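Local coordinates for protein monoacylglycerol lipase (Palaeococcus ferrophilus, PDB 6QE2) that hydrolyses monoacylglycerols to glycerol and free fatty acid, as a monoacylglycerol lipase of the alpha/beta-hydrolase superfamily, at residues L22-H25 with S26-G30; G174-V177 with F178-E182; P207-G210 with S211-F215. One frame throughout, in Å; residues are numbered along the deposited sequence. Where two conformers were deposited one is given.

Interaction 1. Residues L22-H25 with S26-G30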
ATOM      1  N   LEU A  22       2.415   2.863   5.758  1.00 22.94           N
ATOM      2  CA  LEU A  22       3.211   3.018   6.968  1.00 25.08           C
ATOM      3  C   LEU A  22       2.512   3.971   7.908  1.00 23.09           C
ATOM      4  O   LEU A  22       2.145   5.067   7.502  1.00 25.74           O
ATOM      5  CB  LEU A  22       4.587   3.637   6.579  1.00 23.61           C
ATOM      6  CG  LEU A  22       5.492   4.011   7.764  1.00 23.62           C
ATOM      7  CD1 LEU A  22       5.974   2.789   8.498  1.00 26.87           C
ATOM      8  CD2 LEU A  22       6.695   4.739   7.214  1.00 27.72           C
ATOM      9  N   GLY A  23       2.423   3.620   9.178  1.00 29.64           N
ATOM     10  CA  GLY A  23       1.900   4.532  10.182  1.00 25.02           C
ATOM     11  C   GLY A  23       0.388   4.623  10.247  1.00 30.96           C
ATOM     12  O   GLY A  23      -0.130   5.288  11.151  1.00 27.58           O
ATOM     13  N   GLU A  24      -0.341   4.087   9.263  1.00 26.05           N
ATOM     14  CA  GLU A  24      -1.806   4.154   9.295  1.00 23.49           C
ATOM     15  C   GLU A  24      -2.375   2.779   9.615  1.00 27.22           C
ATOM     16  O   GLU A  24      -1.740   1.984  10.351  1.00 24.15           O
ATOM     17  CB  GLU A  24      -2.303   4.727   7.968  1.00 23.86           C
ATOM     18  CG  GLU A  24      -1.986   3.786   6.783  1.00 26.22           C
ATOM     19  CD  GLU A  24      -2.853   4.056   5.553  1.00 27.53           C
ATOM     20  OE1 GLU A  24      -3.717   4.958   5.591  1.00 33.30           O
ATOM     21  OE2 GLU A  24      -2.593   3.406   4.528  1.00 26.62           O
ATOM     22  N   HIS A  25      -3.606   2.522   9.162  1.00 26.25           N
ATOM     23  CA  HIS A  25      -4.285   1.302   9.584  1.00 25.84           C
ATOM     24  C   HIS A  25      -5.493   1.143   8.685  1.00 25.46           C
ATOM     25  O   HIS A  25      -5.864   2.050   7.948  1.00 23.84           O
ATOM     26  CB  HIS A  25      -4.732   1.328  11.075  1.00 26.03           C
ATOM     27  CG  HIS A  25      -5.635   2.469  11.386  1.00 30.84           C
ATOM     28  ND1 HIS A  25      -7.016   2.341  11.411  1.00 27.90           N
ATOM     29  CD2 HIS A  25      -5.366   3.775  11.614  1.00 30.80           C
ATOM     30  CE1 HIS A  25      -7.544   3.527  11.681  1.00 34.06           C
ATOM     31  NE2 HIS A  25      -6.559   4.410  11.802  1.00 34.44           N
ATOM     32  N   SER A  26      -6.124  -0.035   8.762  1.00 24.53           N
ATOM     33  CA  SER A  26      -7.170  -0.350   7.794  1.00 27.25           C
ATOM     34  C   SER A  26      -8.464   0.410   8.054  1.00 32.16           C
ATOM     35  O   SER A  26      -9.301   0.502   7.150  1.00 26.67           O
ATOM     36  CB  SER A  26      -7.438  -1.857   7.777  1.00 25.48           C
ATOM     37  OG  SER A  26      -7.885  -2.314   9.047  1.00 28.10           O
ATOM     38  N   GLY A  27      -8.633   0.984   9.246  1.00 28.96           N
ATOM     39  CA  GLY A  27      -9.854   1.712   9.545  1.00 29.75           C
ATOM     40  C   GLY A  27     -10.030   2.996   8.757  1.00 32.70           C
ATOM     41  O   GLY A  27     -11.142   3.534   8.729  1.00 29.63           O
ATOM     42  N   ARG A  28      -8.982   3.480   8.092  1.00 28.51           N
ATOM     43  CA  ARG A  28      -9.113   4.687   7.291  1.00 28.07           C
ATOM     44  C   ARG A  28      -9.778   4.431   5.946  1.00 34.10           C
ATOM     45  O   ARG A  28     -10.027   5.386   5.207  1.00 36.04           O
ATOM     46  CB  ARG A  28      -7.738   5.320   7.056  1.00 30.53           C
ATOM     47  CG  ARG A  28      -7.004   5.706   8.321  1.00 27.63           C
ATOM     48  CD  ARG A  28      -5.729   6.464   7.968  1.00 22.81           C
ATOM     49  NE  ARG A  28      -6.016   7.776   7.391  1.00 28.36           N
ATOM     50  CZ  ARG A  28      -5.288   8.346   6.433  1.00 31.48           C
ATOM     51  NH1 ARG A  28      -4.249   7.705   5.920  1.00 28.60           N
ATOM     52  NH2 ARG A  28      -5.607   9.549   5.975  1.00 30.12           N
ATOM     53  N   TYR A  29     -10.081   3.176   5.616  1.00 28.09           N
ATOM     54  CA  TYR A  29     -10.552   2.803   4.288  1.00 24.34           C
ATOM     55  C   TYR A  29     -12.037   2.450   4.279  1.00 25.55           C
ATOM     56  O   TYR A  29     -12.495   1.703   3.411  1.00 29.72           O
ATOM     57  CB  TYR A  29      -9.719   1.645   3.747  1.00 24.55           C
ATOM     58  CG  TYR A  29      -8.299   2.066   3.476  1.00 25.89           C
ATOM     59  CD1 TYR A  29      -7.339   2.034   4.480  1.00 30.15           C
ATOM     60  CD2 TYR A  29      -7.929   2.530   2.225  1.00 29.89           C
ATOM     61  CE1 TYR A  29      -6.035   2.444   4.230  1.00 28.14           C
ATOM     62  CE2 TYR A  29      -6.633   2.934   1.969  1.00 35.04           C
ATOM     63  CZ  TYR A  29      -5.692   2.887   2.974  1.00 32.45           C
ATOM     64  OH  TYR A  29      -4.400   3.300   2.704  1.00 33.39           O
ATOM     65  N   GLY A  30     -12.796   2.994   5.232  1.00 30.64           N
ATOM     66  CA  GLY A  30     -14.208   2.654   5.336  1.00 31.14           C
ATOM     67  C   GLY A  30     -14.992   2.954   4.073  1.00 31.61           C
ATOM     68  O   GLY A  30     -15.897   2.202   3.698  1.00 30.11           O
TER

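Interaction 2. Residues G174-V177 with F178-E182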
ATOM      1  N   GLY A 174      12.627   0.263   7.858  1.00 27.65           N
ATOM      2  CA  GLY A 174      13.263   1.177   6.921  1.00 23.91           C
ATOM      3  C   GLY A 174      14.139   0.453   5.917  1.00 22.65           C
ATOM      4  O   GLY A 174      14.089   0.726   4.715  1.00 25.49           O
ATOM      5  N   MET A 175      14.955  -0.489   6.400  1.00 25.64           N
ATOM      6  CA  MET A 175      15.770  -1.296   5.499  1.00 26.70           C
ATOM      7  C   MET A 175      14.903  -2.073   4.518  1.00 30.13           C
ATOM      8  O   MET A 175      15.213  -2.142   3.323  1.00 28.38           O
ATOM      9  CB  MET A 175      16.645  -2.253   6.310  1.00 28.21           C
ATOM     10  CG  MET A 175      17.594  -3.095   5.467  1.00 38.90           C
ATOM     11  SD  MET A 175      18.692  -4.120   6.478  1.00 44.28           S
ATOM     12  CE  MET A 175      17.533  -5.273   7.193  1.00 40.99           C
ATOM     13  N   SER A 176      13.823  -2.652   5.019  1.00 26.49           N
ATOM     14  CA  SER A 176      12.929  -3.426   4.177  1.00 20.38           C
ATOM     15  C   SER A 176      12.289  -2.568   3.096  1.00 25.77           C
ATOM     16  O   SER A 176      12.151  -3.003   1.957  1.00 27.93           O
ATOM     17  CB  SER A 176      11.847  -4.097   5.017  1.00 24.35           C
ATOM     18  OG  SER A 176      10.978  -4.858   4.204  1.00 28.88           O
ATOM     19  N   VAL A 177      11.892  -1.350   3.445  1.00 24.14           N
ATOM     20  CA  VAL A 177      11.255  -0.490   2.462  1.00 23.99           C
ATOM     21  C   VAL A 177      12.184  -0.154   1.304  1.00 26.09           C
ATOM     22  O   VAL A 177      11.804  -0.271   0.143  1.00 24.44           O
ATOM     23  CB  VAL A 177      10.816   0.841   3.103  1.00 25.17           C
ATOM     24  CG1 VAL A 177      10.435   1.852   2.034  1.00 26.28           C
ATOM     25  CG2 VAL A 177       9.675   0.618   4.081  1.00 28.79           C
ATOM     26  N   PHE A 178      13.453   0.212   1.595  1.00 25.15           N
ATOM     27  CA  PHE A 178      14.330   0.636   0.503  1.00 25.55           C
ATOM     28  C   PHE A 178      14.815  -0.553  -0.305  1.00 21.49           C
ATOM     29  O   PHE A 178      14.961  -0.458  -1.526  1.00 24.98           O
ATOM     30  CB  PHE A 178      15.508   1.453   1.073  1.00 28.87           C
ATOM     31  CG  PHE A 178      15.044   2.751   1.654  1.00 25.29           C
ATOM     32  CD1 PHE A 178      14.368   3.673   0.844  1.00 34.58           C
ATOM     33  CD2 PHE A 178      15.239   3.017   2.997  1.00 27.97           C
ATOM     34  CE1 PHE A 178      13.877   4.883   1.378  1.00 39.33           C
ATOM     35  CE2 PHE A 178      14.766   4.203   3.545  1.00 42.90           C
ATOM     36  CZ  PHE A 178      14.069   5.124   2.760  1.00 45.90           C
ATOM     37  N   ASP A 179      15.064  -1.678   0.370  1.00 23.81           N
ATOM     38  CA  ASP A 179      15.437  -2.886  -0.348  0.60 26.39           C
ATOM     39  C   ASP A 179      14.311  -3.341  -1.266  1.00 27.87           C
ATOM     40  O   ASP A 179      14.556  -3.718  -2.410  1.00 27.52           O
ATOM     41  CB  ASP A 179      15.777  -4.009   0.624  0.60 27.34           C
ATOM     42  CG  ASP A 179      16.183  -5.296  -0.087  0.60 32.71           C
ATOM     43  OD1 ASP A 179      17.119  -5.274  -0.914  0.60 35.15           O
ATOM     44  OD2 ASP A 179      15.589  -6.349   0.201  0.60 34.83           O
ATOM     45  N   ASN A 180      13.079  -3.353  -0.758  1.00 23.22           N
ATOM     46  CA  ASN A 180      12.000  -3.827  -1.619  1.00 23.46           C
ATOM     47  C   ASN A 180      11.652  -2.825  -2.728  1.00 24.93           C
ATOM     48  O   ASN A 180      11.157  -3.243  -3.786  1.00 25.20           O
ATOM     49  CB  ASN A 180      10.792  -4.203  -0.780  1.00 22.47           C
ATOM     50  CG  ASN A 180      10.971  -5.524  -0.186  1.00 26.23           C
ATOM     51  OD1 ASN A 180      10.777  -6.555  -0.865  1.00 28.66           O
ATOM     52  ND2 ASN A 180      11.370  -5.544   1.097  1.00 23.80           N
ATOM     53  N   MET A 181      11.892  -1.525  -2.530  1.00 23.82           N
ATOM     54  CA  MET A 181      11.705  -0.575  -3.629  0.57 22.07           C
ATOM     55  C   MET A 181      12.575  -0.953  -4.821  1.00 26.86           C
ATOM     56  O   MET A 181      12.116  -0.965  -5.970  1.00 27.83           O
ATOM     57  CB  MET A 181      12.030   0.832  -3.137  0.57 26.70           C
ATOM     58  CG  MET A 181      11.969   1.862  -4.199  0.57 30.46           C
ATOM     59  SD  MET A 181      12.395   3.488  -3.527  0.57 31.37           S
ATOM     60  CE  MET A 181      11.003   3.664  -2.390  0.57 21.04           C
ATOM     61  N   GLU A 182      13.854  -1.262  -4.565  0.99 25.61           N
ATOM     62  CA  GLU A 182      14.746  -1.706  -5.628  1.00 27.43           C
ATOM     63  C   GLU A 182      14.259  -2.999  -6.269  0.98 31.38           C
ATOM     64  O   GLU A 182      14.227  -3.121  -7.502  1.00 31.14           O
ATOM     65  CB  GLU A 182      16.147  -1.905  -5.059  1.00 29.58           C
ATOM     66  CG  GLU A 182      16.842  -0.602  -4.723  1.00 41.24           C
ATOM     67  CD  GLU A 182      18.309  -0.823  -4.396  1.00 58.39           C
ATOM     68  OE1 GLU A 182      19.150   0.004  -4.820  1.00 74.96           O
ATOM     69  OE2 GLU A 182      18.620  -1.833  -3.724  1.00 54.47           O
TER

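Interaction 3. Residues P207-G210 with S211-F215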
ATOM      1  N   PRO A 207       7.186   9.840  -5.276  1.00 24.82           N
ATOM      2  CA  PRO A 207       7.154  10.472  -6.600  1.00 27.41           C
ATOM      3  C   PRO A 207       6.555   9.559  -7.647  1.00 22.22           C
ATOM      4  O   PRO A 207       6.981   8.438  -7.785  1.00 28.61           O
ATOM      5  CB  PRO A 207       8.624  10.732  -6.891  1.00 27.55           C
ATOM      6  CG  PRO A 207       9.201  10.967  -5.544  1.00 32.62           C
ATOM      7  CD  PRO A 207       8.493  10.012  -4.628  1.00 27.78           C
ATOM      8  N   PRO A 208       5.605  10.067  -8.419  1.00 28.35           N
ATOM      9  CA  PRO A 208       4.922   9.256  -9.432  1.00 27.66           C
ATOM     10  C   PRO A 208       5.791   8.620 -10.515  1.00 29.30           C
ATOM     11  O   PRO A 208       5.375   7.621 -11.057  1.00 25.04           O
ATOM     12  CB  PRO A 208       3.899  10.221 -10.043  1.00 26.29           C
ATOM     13  CG  PRO A 208       4.305  11.573  -9.606  1.00 30.35           C
ATOM     14  CD  PRO A 208       5.025  11.410  -8.307  1.00 26.65           C
ATOM     15  N   GLU A 209       6.973   9.148 -10.774  1.00 24.34           N
ATOM     16  CA  GLU A 209       7.824   8.575 -11.795  1.00 20.55           C
ATOM     17  C   GLU A 209       8.176   7.136 -11.432  1.00 22.21           C
ATOM     18  O   GLU A 209       8.476   6.338 -12.299  1.00 22.85           O
ATOM     19  CB  GLU A 209       9.073   9.412 -12.031  1.00 23.25           C
ATOM     20  CG  GLU A 209       9.853   9.008 -13.264  1.00 28.97           C
ATOM     21  CD  GLU A 209       9.126   9.291 -14.566  1.00 29.90           C
ATOM     22  OE1 GLU A 209       8.243  10.144 -14.582  1.00 31.65           O
ATOM     23  OE2 GLU A 209       9.468   8.672 -15.577  1.00 35.13           O
ATOM     24  N   GLY A 210       8.148   6.806 -10.145  1.00 26.40           N
ATOM     25  CA  GLY A 210       8.429   5.444  -9.754  1.00 23.64           C
ATOM     26  C   GLY A 210       7.405   4.506 -10.375  1.00 24.70           C
ATOM     27  O   GLY A 210       7.763   3.470 -10.878  1.00 25.12           O
ATOM     28  N   SER A 211       6.132   4.873 -10.328  1.00 24.45           N
ATOM     29  CA  SER A 211       5.073   4.087 -10.958  1.00 24.44           C
ATOM     30  C   SER A 211       5.186   4.087 -12.484  1.00 26.68           C
ATOM     31  O   SER A 211       4.943   3.090 -13.137  1.00 26.47           O
ATOM     32  CB  SER A 211       3.690   4.550 -10.512  1.00 24.66           C
ATOM     33  OG  SER A 211       3.382   4.043  -9.245  1.00 25.14           O
ATOM     34  N   ARG A 212       5.547   5.231 -13.044  1.00 24.08           N
ATOM     35  CA  ARG A 212       5.705   5.325 -14.483  1.00 20.73           C
ATOM     36  C   ARG A 212       6.812   4.392 -14.948  1.00 20.37           C
ATOM     37  O   ARG A 212       6.676   3.767 -15.971  1.00 25.57           O
ATOM     38  CB  ARG A 212       5.967   6.763 -14.931  1.00 21.99           C
ATOM     39  CG  ARG A 212       4.900   7.755 -14.514  1.00 21.29           C
ATOM     40  CD  ARG A 212       5.083   9.116 -15.171  1.00 28.92           C
ATOM     41  NE  ARG A 212       4.161  10.106 -14.632  1.00 25.69           N
ATOM     42  CZ  ARG A 212       4.514  11.085 -13.815  1.00 30.31           C
ATOM     43  NH1 ARG A 212       5.774  11.223 -13.458  1.00 33.01           N
ATOM     44  NH2 ARG A 212       3.613  11.933 -13.363  1.00 32.41           N
ATOM     45  N   ARG A 213       7.919   4.320 -14.216  1.00 24.72           N
ATOM     46  CA  ARG A 213       8.982   3.399 -14.592  1.00 29.19           C
ATOM     47  C   ARG A 213       8.528   1.955 -14.476  1.00 29.45           C
ATOM     48  O   ARG A 213       8.803   1.144 -15.325  1.00 25.98           O
ATOM     49  CB  ARG A 213      10.232   3.583 -13.746  1.00 25.00           C
ATOM     50  CG  ARG A 213      10.907   4.925 -13.868  1.00 27.76           C
ATOM     51  CD  ARG A 213      11.429   5.199 -15.263  1.00 34.60           C
ATOM     52  NE  ARG A 213      10.492   6.028 -15.996  1.00 39.53           N
ATOM     53  CZ  ARG A 213       9.926   5.675 -17.137  1.00 43.23           C
ATOM     54  NH1 ARG A 213       9.062   6.489 -17.722  1.00 38.23           N
ATOM     55  NH2 ARG A 213      10.238   4.519 -17.695  1.00 39.42           N
ATOM     56  N   LEU A 214       7.797   1.650 -13.415  1.00 26.90           N
ATOM     57  CA  LEU A 214       7.313   0.299 -13.198  1.00 26.10           C
ATOM     58  C   LEU A 214       6.373  -0.132 -14.314  1.00 21.38           C
ATOM     59  O   LEU A 214       6.446  -1.247 -14.784  1.00 29.24           O
ATOM     60  CB  LEU A 214       6.605   0.159 -11.856  1.00 23.32           C
ATOM     61  CG  LEU A 214       6.124  -1.266 -11.590  1.00 27.59           C
ATOM     62  CD1 LEU A 214       7.299  -2.193 -11.383  1.00 28.78           C
ATOM     63  CD2 LEU A 214       5.195  -1.323 -10.402  1.00 23.48           C
ATOM     64  N   PHE A 215       5.528   0.779 -14.768  1.00 23.55           N
ATOM     65  CA  PHE A 215       4.581   0.471 -15.812  1.00 28.57           C
ATOM     66  C   PHE A 215       5.318   0.021 -17.070  1.00 26.50           C
ATOM     67  O   PHE A 215       4.956  -0.961 -17.683  1.00 29.94           O
ATOM     68  CB  PHE A 215       3.754   1.715 -16.102  1.00 25.36           C
ATOM     69  CG  PHE A 215       2.730   1.527 -17.171  1.00 28.61           C
ATOM     70  CD1 PHE A 215       1.507   0.979 -16.875  1.00 30.13           C
ATOM     71  CD2 PHE A 215       2.988   1.908 -18.468  1.00 34.50           C
ATOM     72  CE1 PHE A 215       0.560   0.813 -17.850  1.00 30.15           C
ATOM     73  CE2 PHE A 215       2.041   1.745 -19.451  1.00 34.50           C
ATOM     74  CZ  PHE A 215       0.826   1.194 -19.138  1.00 27.39           C
TER

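Interaction 1. Residues L22-H25 with S26-G30
Glu24 reaches forward along the chain to Arg28 and Tyr29, and its carboxylate is shared between them. The ionic part is a salt bridge in which Arg28 NH1 donates to Glu24 OE1 at 2.8 Å; the nitrogen meets that oxygen on the anti side but tilted out of the carboxylate plane, and the bond is bent, with an N-H...O angle of 140°. Only NH1 takes part, and the carboxylate and guanidinium planes stand 62° apart, unlike a flat two-pronged pair. Arg28 NH1 has a second acid in Glu234.

The other oxygen takes a hydrogen bond from a hydroxyl: Tyr29 OH donates to Glu24 OE2 at 2.6 Å, on the syn side, also somewhat out of plane. Gly21 N also donates to OE2, so three donors hold the buried carboxylate and fix its rotation. Tyr29 itself packs edge-to-face with Phe236.

The CH-pi contact lies on the His25 ring. With CG set between its own backbone N and carbonyl carbon (chi1 58°), the imidazole receives Arg28 CG over one face, 4.1 Å from the ring centroid and displaced toward the rim on the NE2 side. His25 NE2 is hydrogen-bonded to Asp162.

Among backbone groups, Arg28 N makes a weak bond of 3.4 Å to His25 O, and Tyr29 N bonds Ser26 O at 3.2 Å. These close the 3-10 turn 26-28, and Tyr29 takes the N-cap position of helix 30-38. The whole is a strand-to-helix loop of the alpha/beta-hydrolase fold, following strand 15-19 beside the presumed catalytic centre.

Interaction 2. Residues G174-V177 with F178-E182
Asn180 lies one turn beyond Ser176 on helix 171-186 of this alpha/beta-hydrolase, and its side chain folds back onto the helix backbone. Main-chain bonds of the i to i+4 kind run through the segment: Phe178 N to Gly174 O at 3.2 Å, Asp179 N to Met175 O at 3.0 Å, and Met181 N to Val177 O, also at 3.0 Å.

Polar side chains cluster on one flank. Ser176 OG bonds Glu64 and Val63 N, while Asn180 is held at OD1 by Arg95 and at ND2 by Glu64, so both ends of its amide are fixed and its rotation is settled.

The apolar contact joins neighbours: Val177 CG1 lies over one face of the Phe178 ring, 4.5 Å from CD1. Separately, the phenyl ring, swung back beside its own backbone N (chi1 -67°), brings Phe178 CD2 to 3.1 Å from Gly174 O in a close CH-to-carbonyl approach, the oxygen standing obliquely to the ring. The ring then packs on Val125 and Ala128 of helix 122-134 and touches the bound lauryl dimethylamine-N-oxide. Val177 rests on Leu88.

Ser176 O accepts twice, from Asn180 N at 2.9 Å and from Asn180 ND2 at 2.8 Å, the two donors arriving from opposite faces of the carbonyl plane.

Interaction 3. Residues P207-G210 with S211-F215
The N-terminal part of helix 209-217, the helical link of the beta-alpha-beta unit between strands 195-200 and 223-228, carries a salt-bridge network in which Glu209 serves two arginines. Its side chain leaves with CG anti to the backbone N (chi1 -169°) and bends at chi2, which places the carboxylate between Arg212 and Arg213, one oxygen to each. Glu209 OE1 accepts from Arg212 NH1 at 2.9 Å, close to the guanidinium plane. Glu209 OE2 is gripped side-on by Arg213, through NE at 2.9 Å and NH1 at 3.1 Å, both nitrogens on the same face of the carboxylate; the two flat groups are only 23° apart. An alanine here removes the carboxylate, which would probably leave Arg212 NH1 and Arg213 NE without their shared acid and Arg213, held mainly by Glu216, freer to turn.

Arg212 runs extended beside Pro208, whose CB sits over one face of the guanidinium, 3.7 Å from NH2. In the backbone, Arg212 N bonds Pro208 O at 3.1 Å, Arg213 N bonds Glu209 O at 2.8 Å, and Leu214 N bonds Gly210 O at 3.1 Å.

Further acids hold the arginines, Glu227 for Arg212 and Glu216 for Arg213. On the sheet side of the helix, Pro208 touches Val199 of strand 195-200, and Ser211 packs against Val199 and against Ile225 of strand 223-228.

All three contacts are local ones, met in series along one alpha/beta-hydrolase chain, and none touches another. Interaction 1 and interaction 3 lie on opposite sides of the chain's centre, about 23 Å apart between centres; interaction 2 is about 21 Å from the first and 16 Å from the third, with nearest atoms about 6 and 7 Å away. They border the probable Ser87-His233-Asp203 triad differently: Glu24 lies near it without contact, whereas Pro208 touches its residues. The bound detergent lauryl dimethylamine-N-oxide touches Phe178 of interaction 2 and also Leu22, the first residue of 22-25, while the Glu24 side chain is about 9 Å from it.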